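Local coordinates for protein RPA0582 (Rhodopseudomonas palustris, PDB 3HHL) that is of unknown function but probably adopts the ferredoxin-like fold of the dimeric alpha/beta-barrel proteins and forms a two-chain assembly, at residues H26-V31 / R125-K130. Residues are numbered along the deposited sequence; the frame is centred on the assembly and turned at random.
Sequences HMLNLV and RLIRLK
His26 to Leu30 pair with Leu129 to Arg125 as antiparallel strands, the inner strand 25-33 and strand 121-131, outermost within this chain. Strand order 2-3-1-4 and the family point to the ferredoxin-like fold of dimeric alpha/beta barrels. Strand 89-95 flanks the other side of 25-33. A strand of the second subunit pairs with 126-130, so the sheet runs on across the dimer interface.

Six backbone hydrogen bonds join the segments. His26-Leu129, Leu28-Ile127 and Leu30-Arg125 are the hydrogen-bonded pairs. The straightest bond runs from His26 N to Leu129 O at 2.9 Å. Its N-H...O angle is 178°. Met27-Arg128 and Asn29-Leu126 are the non-hydrogen-bonded pairs between them.

On the face of Leu28, apolar groups meet. Leu28 CB meets Leu129 CD1 at 3.7 Å and Ile127 CB at 4.2 Å. Leu30 CD1 rests on the aliphatic start of Arg125, 4.0 Å from its CB. The Arg125 guanidinium leads away to salt bridges with Asp123 and with Glu85 of the second subunit. His26 leads away too: NE2 hydrogen-bonds Glu94, and ND1 Trp71 of the second subunit.

On the opposite face, selenomethionine Met27 turns at its CB-CG bond (chi2 -57°) and again at CG-SE (chi3 -76°). The bends carry its end over the partner strand. Its SE lies 3.8 Å from Arg128 CB, and its CE reaches Leu126 CG at 3.7 Å. The extended Arg128 continues past it to a salt bridge with Glu76 of the second subunit.

Asn29 and Leu126 point the same way, with Leu126 CD1 over the face of the amide, toward its O and N end. Asn29 ND2 makes a weak hydrogen bond to Met27 O. A water bridges the strands, donating to Asn29 OD1 at 2.7 Å and to Arg125 O.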
loop_
_atom_site.group_PDB
_atom_site.type_symbol
_atom_site.label_atom_id
_atom_site.label_comp_id
_atom_site.label_asym_id
_atom_site.label_seq_id
_atom_site.Cartn_x
_atom_site.Cartn_y
_atom_site.Cartn_z
ATOM N N HIS B 26 -6.659 -2.892 9.682
ATOM C CA HIS B 26 -6.789 -2.279 8.386
ATOM C C HIS B 26 -6.040 -3.159 7.422
ATOM O O HIS B 26 -4.898 -3.525 7.645
ATOM C CB HIS B 26 -6.209 -0.867 8.389
ATOM C CG HIS B 26 -7.161 0.167 8.884
ATOM N ND1 HIS B 26 -6.876 1.509 8.842
ATOM C CD2 HIS B 26 -8.389 0.051 9.455
ATOM C CE1 HIS B 26 -7.906 2.179 9.336
ATOM N NE2 HIS B 26 -8.835 1.319 9.729
HETATM N N MSE B 27 -6.712 -3.520 6.354
HETATM C CA MSE B 27 -6.196 -4.431 5.394
HETATM C C MSE B 27 -5.949 -3.629 4.099
HETATM O O MSE B 27 -6.893 -3.302 3.359
HETATM C CB MSE B 27 -7.218 -5.525 5.172
HETATM C CG MSE B 27 -7.549 -6.347 6.389
HETATM SE SE MSE B 27 -6.053 -7.218 7.251
HETATM C CE MSE B 27 -5.657 -8.683 6.098
ATOM N N LEU B 28 -4.677 -3.328 3.846
ATOM C CA LEU B 28 -4.269 -2.677 2.610
ATOM C C LEU B 28 -4.185 -3.711 1.505
ATOM O O LEU B 28 -3.392 -4.635 1.601
ATOM C CB LEU B 28 -2.928 -2.003 2.780
ATOM C CG LEU B 28 -2.350 -1.268 1.583
ATOM C CD1 LEU B 28 -3.333 -0.262 0.958
ATOM C CD2 LEU B 28 -1.017 -0.583 2.047
ATOM N N ASN B 29 -5.025 -3.580 0.489
ATOM C CA ASN B 29 -5.027 -4.489 -0.669
ATOM C C ASN B 29 -4.365 -3.798 -1.895
ATOM O O ASN B 29 -4.806 -2.706 -2.327
ATOM C CB ASN B 29 -6.476 -4.803 -1.071
ATOM C CG ASN B 29 -7.176 -5.743 -0.135
ATOM O OD1 ASN B 29 -7.419 -6.886 -0.497
ATOM N ND2 ASN B 29 -7.529 -5.275 1.068
ATOM N N LEU B 30 -3.329 -4.394 -2.458
ATOM C CA LEU B 30 -2.796 -3.958 -3.742
ATOM C C LEU B 30 -3.138 -5.077 -4.754
ATOM O O LEU B 30 -2.699 -6.201 -4.600
ATOM C CB LEU B 30 -1.291 -3.734 -3.665
ATOM C CG LEU B 30 -0.797 -2.870 -2.503
ATOM C CD1 LEU B 30 0.707 -2.853 -2.439
ATOM C CD2 LEU B 30 -1.337 -1.444 -2.591
ATOM N N VAL B 31 -3.943 -4.802 -5.771
ATOM C CA VAL B 31 -4.376 -5.884 -6.633
ATOM C C VAL B 31 -4.146 -5.642 -8.125
ATOM O O VAL B 31 -4.636 -4.632 -8.690
ATOM C CB VAL B 31 -5.870 -6.164 -6.454
ATOM C CG1 VAL B 31 -6.237 -7.412 -7.237
ATOM C CG2 VAL B 31 -6.223 -6.293 -4.973
ATOM N N ARG B 125 -0.983 -7.854 -3.118
ATOM C CA ARG B 125 -0.523 -7.826 -1.721
ATOM C C ARG B 125 -1.696 -7.582 -0.819
ATOM O O ARG B 125 -2.612 -6.889 -1.204
ATOM C CB ARG B 125 0.491 -6.725 -1.482
ATOM C CG ARG B 125 1.692 -6.828 -2.323
ATOM C CD ARG B 125 2.479 -8.073 -2.010
ATOM N NE ARG B 125 3.682 -8.103 -2.823
ATOM C CZ ARG B 125 3.767 -8.665 -4.031
ATOM N NH1 ARG B 125 2.719 -9.280 -4.593
ATOM N NH2 ARG B 125 4.931 -8.646 -4.674
ATOM N N LEU B 126 -1.689 -8.214 0.350
ATOM C CA LEU B 126 -2.687 -7.948 1.391
ATOM C C LEU B 126 -1.888 -7.766 2.663
ATOM O O LEU B 126 -1.324 -8.720 3.197
ATOM C CB LEU B 126 -3.695 -9.102 1.519
ATOM C CG LEU B 126 -4.877 -8.931 2.489
ATOM C CD1 LEU B 126 -5.650 -7.719 2.096
ATOM C CD2 LEU B 126 -5.813 -10.183 2.532
ATOM N N ILE B 127 -1.814 -6.516 3.107
ATOM C CA ILE B 127 -0.976 -6.132 4.225
ATOM C C ILE B 127 -1.855 -5.820 5.403
ATOM O O ILE B 127 -2.769 -5.012 5.300
ATOM C CB ILE B 127 -0.147 -4.900 3.868
ATOM C CG1 ILE B 127 0.637 -5.162 2.543
ATOM C CG2 ILE B 127 0.769 -4.556 5.038
ATOM C CD1 ILE B 127 1.482 -3.986 2.043
ATOM N N ARG B 128 -1.587 -6.469 6.522
ATOM C CA ARG B 128 -2.367 -6.239 7.709
ATOM C C ARG B 128 -1.712 -5.133 8.516
ATOM O O ARG B 128 -0.526 -5.228 8.796
ATOM C CB ARG B 128 -2.439 -7.480 8.551
ATOM C CG ARG B 128 -3.095 -7.220 9.909
ATOM C CD ARG B 128 -3.018 -8.457 10.813
ATOM N NE ARG B 128 -3.262 -8.118 12.193
ATOM C CZ ARG B 128 -3.540 -8.967 13.159
ATOM N NH1 ARG B 128 -3.624 -10.250 12.920
ATOM N NH2 ARG B 128 -3.702 -8.512 14.398
ATOM N N LEU B 129 -2.491 -4.105 8.899
ATOM C CA LEU B 129 -1.972 -3.028 9.729
ATOM C C LEU B 129 -2.856 -2.724 10.923
ATOM O O LEU B 129 -4.067 -2.929 10.867
ATOM C CB LEU B 129 -1.772 -1.781 8.892
ATOM C CG LEU B 129 -0.971 -1.990 7.590
ATOM C CD1 LEU B 129 -1.908 -1.943 6.358
ATOM C CD2 LEU B 129 0.162 -1.018 7.430
ATOM N N LYS B 130 -2.238 -2.257 12.005
ATOM C CA LYS B 130 -2.963 -1.622 13.093
ATOM C C LYS B 130 -3.013 -0.142 12.785
ATOM O O LYS B 130 -1.997 0.471 12.643
ATOM C CB LYS B 130 -2.238 -1.793 14.409
ATOM C CG LYS B 130 -3.011 -1.256 15.597
ATOM C CD LYS B 130 -2.176 -0.677 16.700
ATOM C CE LYS B 130 -1.870 -1.649 17.781
ATOM N NZ LYS B 130 -0.464 -1.333 18.361
HETATM O O HOH W 1 -5.523 -8.031 -1.960
#